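PDB 6A7H: RTX toxin from Vibrio vulnificus CMCP6, which probably inactivates the small GTPases Ras and Rap1 as a Ras/Rap1-specific endopeptidase of a toxin, and carries a membrane localization domain. Local coordinates for residues K16-S21 with S61-A66; Q23-Q28 with K49-Y54. One frame throughout, in Å; residues are numbered along the deposited sequence.

In the fold
Contacts 1 and 2 belong to the helical membrane localization domain, far out from the centre of the chain, with their own centres about 10 Å apart. Contact 2 pairs helices 20-34 and 37-57 in antiparallel fashion, and lies along the chain inside the loop that contact 1 closes between the lead-in to helix 20-34 and that to helix 64-78. A sulfate, probably from the crystallisation liquor, joins them: Gly19 N and Arg63 NE bind it in contact 1, and Tyr54 OH in contact 2. Tyr54 OH also lies 2.8 Å from Ser61 OG, a probable hydrogen bond. The sulfate may mark where a lipid phosphate could sit, which would fit the domain's name, though nothing here demonstrates it.

Contact 1 of 2, residues K16-S21 with S61-A66; sequences KPIGAS and SGRNQA. With SO4 (sulfate ion), chain F.
Arg63, in the type I turn that leads into helix 64-78, reaches across to Lys16 and Pro17 in the loop before helix 20-34, at the end of the membrane localization domain where a sulfate ion, probably from the crystallisation liquor, is bound. Its chain sets out with CG anti to the carbonyl carbon (chi1 -55°) and runs extended as far as NE. Arg63 CD passes 3.6 Å from sulfate O4, and Arg63 NE donates to it at 3.0 Å, with a weaker bond to O3. Lys16 CB lies over one face of the guanidinium, 3.7 Å from Arg63 CZ, with CG offset toward the rim; farther on, Lys16 CE rests against Gly62. Beyond CZ, Arg63 NH2 bonds to Lys16 O at 2.8 Å, the oxygen close to the guanidinium plane but the donor 71° out of the carbonyl plane; a second, weak bond runs to Pro17 O. Tyr22 makes a cation-pi contact. Arginine suits this place because its several N-H groups can serve backbone carbonyls and an anion together. Ser61 OG accepts a capping bond from Arg63 N. Sulfate O3, which Arg63 NE reaches weakly, also accepts from the N-cap residue, Gly19 N, at 2.6 Å and nearly straight (172°).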
loop_
_atom_site.group_PDB
_atom_site.type_symbol
_atom_site.label_atom_id
_atom_site.label_comp_id
_atom_site.label_asym_id
_atom_site.label_seq_id
_atom_site.Cartn_x
_atom_site.Cartn_y
_atom_site.Cartn_z
ATOM N N LYS A 16 4.623 -45.198 -15.613
ATOM C CA LYS A 16 5.416 -44.446 -14.658
ATOM C C LYS A 16 4.580 -43.991 -13.481
ATOM O O LYS A 16 3.677 -43.173 -13.641
ATOM C CB LYS A 16 6.047 -43.239 -15.346
ATOM C CG LYS A 16 7.554 -43.242 -15.401
ATOM C CD LYS A 16 8.022 -42.476 -16.628
ATOM C CE LYS A 16 9.404 -41.884 -16.402
ATOM N NZ LYS A 16 10.293 -42.791 -15.616
ATOM N N PRO A 17 4.851 -44.558 -12.297
ATOM C CA PRO A 17 4.142 -44.129 -11.094
ATOM C C PRO A 17 4.378 -42.645 -10.817
ATOM O O PRO A 17 5.500 -42.145 -10.935
ATOM C CB PRO A 17 4.746 -45.015 -9.998
ATOM C CG PRO A 17 5.223 -46.234 -10.720
ATOM C CD PRO A 17 5.742 -45.699 -12.029
ATOM N N ILE A 18 3.305 -41.954 -10.450
ATOM C CA ILE A 18 3.311 -40.505 -10.344
ATOM C C ILE A 18 3.800 -39.992 -8.987
ATOM O O ILE A 18 3.188 -40.262 -7.954
ATOM C CB ILE A 18 1.901 -39.961 -10.609
ATOM C CG1 ILE A 18 1.409 -40.427 -11.984
ATOM C CG2 ILE A 18 1.874 -38.444 -10.474
ATOM C CD1 ILE A 18 0.015 -39.928 -12.339
ATOM N N GLY A 19 4.899 -39.240 -8.995
ATOM C CA GLY A 19 5.420 -38.647 -7.775
ATOM C C GLY A 19 4.570 -37.480 -7.296
ATOM O O GLY A 19 3.604 -37.082 -7.953
ATOM N N ALA A 20 4.922 -36.925 -6.143
ATOM C CA ALA A 20 4.177 -35.793 -5.603
ATOM C C ALA A 20 4.324 -34.590 -6.520
ATOM O O ALA A 20 3.418 -33.758 -6.632
ATOM C CB ALA A 20 4.658 -35.446 -4.211
ATOM N N SER A 21 5.476 -34.512 -7.176
ATOM C CA SER A 21 5.837 -33.334 -7.945
ATOM C C SER A 21 5.077 -33.325 -9.275
ATOM O O SER A 21 4.526 -32.292 -9.679
ATOM C CB SER A 21 7.353 -33.294 -8.163
ATOM O OG SER A 21 7.787 -32.012 -8.580
ATOM N N SER A 61 14.491 -37.436 -15.829
ATOM C CA SER A 61 13.143 -37.996 -15.870
ATOM C C SER A 61 12.648 -38.139 -17.309
ATOM O O SER A 61 12.836 -37.232 -18.125
ATOM C CB SER A 61 12.179 -37.112 -15.066
ATOM O OG SER A 61 10.829 -37.518 -15.229
ATOM N N GLY A 62 12.017 -39.273 -17.616
ATOM C CA GLY A 62 11.450 -39.493 -18.935
ATOM C C GLY A 62 10.370 -38.476 -19.280
ATOM O O GLY A 62 10.124 -38.181 -20.450
ATOM N N ARG A 63 9.733 -37.921 -18.254
ATOM C CA ARG A 63 8.618 -37.001 -18.454
ATOM C C ARG A 63 9.036 -35.624 -18.976
ATOM O O ARG A 63 8.187 -34.823 -19.369
ATOM C CB ARG A 63 7.847 -36.827 -17.149
ATOM C CG ARG A 63 7.362 -38.117 -16.517
ATOM C CD ARG A 63 6.434 -37.767 -15.374
ATOM N NE ARG A 63 6.099 -38.865 -14.470
ATOM C CZ ARG A 63 5.137 -39.756 -14.685
ATOM N NH1 ARG A 63 4.424 -39.722 -15.805
ATOM N NH2 ARG A 63 4.903 -40.698 -13.783
ATOM N N ASN A 64 10.335 -35.347 -18.982
ATOM C CA ASN A 64 10.823 -34.006 -19.298
ATOM C C ASN A 64 10.501 -33.548 -20.709
ATOM O O ASN A 64 10.223 -32.370 -20.933
ATOM C CB ASN A 64 12.333 -33.932 -19.092
ATOM C CG ASN A 64 12.717 -33.936 -17.635
ATOM O OD1 ASN A 64 11.854 -33.960 -16.754
ATOM N ND2 ASN A 64 14.020 -33.935 -17.368
ATOM N N GLN A 65 10.548 -34.471 -21.665
ATOM C CA GLN A 65 10.385 -34.080 -23.059
ATOM C C GLN A 65 8.955 -33.619 -23.332
ATOM O O GLN A 65 8.735 -32.642 -24.035
ATOM C CB GLN A 65 10.759 -35.222 -24.002
ATOM C CG GLN A 65 10.673 -34.816 -25.461
ATOM C CD GLN A 65 11.365 -35.782 -26.407
ATOM O OE1 GLN A 65 12.104 -36.678 -25.986
ATOM N NE2 GLN A 65 11.125 -35.603 -27.701
ATOM N N ALA A 66 7.993 -34.323 -22.753
ATOM C CA ALA A 66 6.587 -34.000 -22.941
ATOM C C ALA A 66 6.184 -32.757 -22.147
ATOM O O ALA A 66 5.257 -32.039 -22.536
ATOM C CB ALA A 66 5.727 -35.186 -22.553
HETATM S S SO4 F . 7.756 -38.721 -11.098
HETATM O O1 SO4 F . 8.025 -37.448 -10.432
HETATM O O2 SO4 F . 8.390 -39.782 -10.321
HETATM O O3 SO4 F . 6.313 -38.952 -11.157
HETATM O O4 SO4 F . 8.306 -38.706 -12.453
#

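Contact 2 of 2, residues Q23-Q28 with K49-Y54; sequences QGILDQ and KKINDY. With SO4 (sulfate ion), chain F.
An antiparallel pair of helices in the membrane localization domain, 20-34 and 37-57, packs here through segments whose axes come within 9.8 Å and run at 166° to each other. Ile25 carries much of the apolar packing between them, through the end of its chain. Its CG1 branch lies anti to the carbonyl carbon (chi1 -70°) and brings Ile25 CD1 to 3.7 Å from Tyr54 CB, with the ring atoms CG and CD2 a little farther off. CG1 itself rests against Lys50 CB, and Leu67 of helix 64-78 packs on the neighbouring Ile51. A branched, apolar residue is well suited to this buried seam.

Next to it, Gly24 has no side chain, and the methylenes of Lys50 pass over its backbone, Lys50 CD lying 3.6 Å from Gly24 O. The lysine chain then bends at its last torsion, and Lys50 NZ makes a weak hydrogen bond to Gln28 OE1 at 3.3 Å as well as a salt bridge to Glu46. The other end of the Gln28 amide, NE2, donates to Ala43 O, the stronger of its polar contacts.

Tyr54 OH donates to sulfate O4 at 2.5 Å, while sulfate O1 lies at the ring edge, in its plane. The contact thus joins an apolar seam to polar ends: Glu46 probably balances the lysine's charge, and tyrosine suits both surroundings, its carbons packing against Ile25 and its hydroxyl binding the anion.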
loop_
_atom_site.group_PDB
_atom_site.type_symbol
_atom_site.label_atom_id
_atom_site.label_comp_id
_atom_site.label_asym_id
_atom_site.label_seq_id
_atom_site.Cartn_x
_atom_site.Cartn_y
_atom_site.Cartn_z
ATOM N N GLN A 23 2.362 -34.923 -9.756
ATOM C CA GLN A 23 0.957 -34.779 -9.405
ATOM C C GLN A 23 0.587 -33.290 -9.313
ATOM O O GLN A 23 -0.481 -32.877 -9.772
ATOM C CB GLN A 23 0.636 -35.501 -8.092
ATOM C CG GLN A 23 -0.860 -35.591 -7.809
ATOM C CD GLN A 23 -1.658 -35.988 -9.042
ATOM O OE1 GLN A 23 -1.377 -37.002 -9.673
ATOM N NE2 GLN A 23 -2.641 -35.169 -9.404
ATOM N N GLY A 24 1.488 -32.490 -8.750
ATOM C CA GLY A 24 1.292 -31.052 -8.668
ATOM C C GLY A 24 1.110 -30.413 -10.034
ATOM O O GLY A 24 0.316 -29.487 -10.204
ATOM N N ILE A 25 1.839 -30.927 -11.016
ATOM C CA ILE A 25 1.748 -30.425 -12.376
ATOM C C ILE A 25 0.397 -30.771 -13.002
ATOM O O ILE A 25 -0.229 -29.924 -13.641
ATOM C CB ILE A 25 2.903 -30.969 -13.233
ATOM C CG1 ILE A 25 4.218 -30.321 -12.784
ATOM C CG2 ILE A 25 2.653 -30.718 -14.705
ATOM C CD1 ILE A 25 5.449 -30.914 -13.432
ATOM N N LEU A 26 -0.066 -32.000 -12.795
ATOM C CA LEU A 26 -1.375 -32.416 -13.303
ATOM C C LEU A 26 -2.514 -31.613 -12.669
ATOM O O LEU A 26 -3.437 -31.173 -13.360
ATOM C CB LEU A 26 -1.608 -33.908 -13.058
ATOM C CG LEU A 26 -0.671 -34.929 -13.718
ATOM C CD1 LEU A 26 -1.246 -36.343 -13.566
ATOM C CD2 LEU A 26 -0.402 -34.603 -15.191
ATOM N N ASP A 27 -2.460 -31.446 -11.353
ATOM C CA ASP A 27 -3.441 -30.618 -10.661
ATOM C C ASP A 27 -3.460 -29.208 -11.249
ATOM O O ASP A 27 -4.523 -28.632 -11.469
ATOM C CB ASP A 27 -3.147 -30.545 -9.161
ATOM C CG ASP A 27 -3.367 -31.864 -8.451
ATOM O OD1 ASP A 27 -4.066 -32.744 -9.009
ATOM O OD2 ASP A 27 -2.838 -32.015 -7.326
ATOM N N GLN A 28 -2.274 -28.663 -11.497
ATOM C CA GLN A 28 -2.148 -27.310 -12.027
ATOM C C GLN A 28 -2.716 -27.247 -13.450
ATOM O O GLN A 28 -3.306 -26.240 -13.859
ATOM C CB GLN A 28 -0.686 -26.857 -11.985
ATOM C CG GLN A 28 -0.464 -25.417 -12.385
ATOM C CD GLN A 28 -1.107 -24.445 -11.415
ATOM O OE1 GLN A 28 -1.183 -24.715 -10.223
ATOM N NE2 GLN A 28 -1.592 -23.318 -11.927
ATOM N N LYS A 49 6.108 -22.556 -14.253
ATOM C CA LYS A 49 7.041 -22.490 -13.137
ATOM C C LYS A 49 7.185 -23.852 -12.487
ATOM O O LYS A 49 8.280 -24.223 -12.057
ATOM C CB LYS A 49 6.591 -21.456 -12.099
ATOM C CG LYS A 49 7.513 -21.324 -10.889
ATOM C CD LYS A 49 7.081 -20.140 -10.013
ATOM C CE LYS A 49 7.870 -20.045 -8.732
ATOM N NZ LYS A 49 7.595 -21.164 -7.789
ATOM N N LYS A 50 6.082 -24.594 -12.410
ATOM C CA LYS A 50 6.129 -25.951 -11.873
ATOM C C LYS A 50 6.921 -26.888 -12.787
ATOM O O LYS A 50 7.658 -27.750 -12.306
ATOM C CB LYS A 50 4.722 -26.507 -11.657
ATOM C CG LYS A 50 4.054 -26.072 -10.352
ATOM C CD LYS A 50 2.768 -26.868 -10.136
ATOM C CE LYS A 50 2.229 -26.749 -8.726
ATOM N NZ LYS A 50 1.584 -25.439 -8.496
ATOM N N ILE A 51 6.770 -26.726 -14.101
ATOM C CA ILE A 51 7.510 -27.571 -15.035
ATOM C C ILE A 51 9.019 -27.343 -14.925
ATOM O O ILE A 51 9.793 -28.301 -14.837
ATOM C CB ILE A 51 7.079 -27.334 -16.489
ATOM C CG1 ILE A 51 5.658 -27.861 -16.709
ATOM C CG2 ILE A 51 8.072 -28.011 -17.436
ATOM C CD1 ILE A 51 5.066 -27.500 -18.069
ATOM N N ASN A 52 9.428 -26.074 -14.940
ATOM C CA ASN A 52 10.832 -25.707 -14.760
ATOM C C ASN A 52 11.433 -26.305 -13.487
ATOM O O ASN A 52 12.551 -26.847 -13.512
ATOM C CB ASN A 52 10.991 -24.184 -14.726
ATOM C CG ASN A 52 10.687 -23.530 -16.062
ATOM O OD1 ASN A 52 10.856 -24.146 -17.116
ATOM N ND2 ASN A 52 10.237 -22.269 -16.022
ATOM N N ASP A 53 10.682 -26.198 -12.386
ATOM C CA ASP A 53 11.104 -26.694 -11.077
ATOM C C ASP A 53 11.193 -28.222 -11.089
ATOM O O ASP A 53 12.049 -28.812 -10.428
ATOM C CB ASP A 53 10.141 -26.234 -9.966
ATOM C CG ASP A 53 10.157 -24.712 -9.741
ATOM O OD1 ASP A 53 11.065 -24.023 -10.259
ATOM O OD2 ASP A 53 9.255 -24.202 -9.033
ATOM N N TYR A 54 10.300 -28.862 -11.836
ATOM C CA TYR A 54 10.327 -30.314 -11.944
ATOM C C TYR A 54 11.564 -30.778 -12.716
ATOM O O TYR A 54 12.274 -31.692 -12.286
ATOM C CB TYR A 54 9.054 -30.840 -12.618
ATOM C CG TYR A 54 9.053 -32.348 -12.817
ATOM C CD1 TYR A 54 9.619 -32.921 -13.954
ATOM C CD2 TYR A 54 8.486 -33.196 -11.873
ATOM C CE1 TYR A 54 9.632 -34.297 -14.139
ATOM C CE2 TYR A 54 8.490 -34.579 -12.052
ATOM C CZ TYR A 54 9.067 -35.120 -13.186
ATOM O OH TYR A 54 9.072 -36.481 -13.378
HETATM S S SO4 F . 7.756 -38.721 -11.098
HETATM O O1 SO4 F . 8.025 -37.448 -10.432
HETATM O O2 SO4 F . 8.390 -39.782 -10.321
HETATM O O3 SO4 F . 6.313 -38.952 -11.157
HETATM O O4 SO4 F . 8.306 -38.706 -12.453
#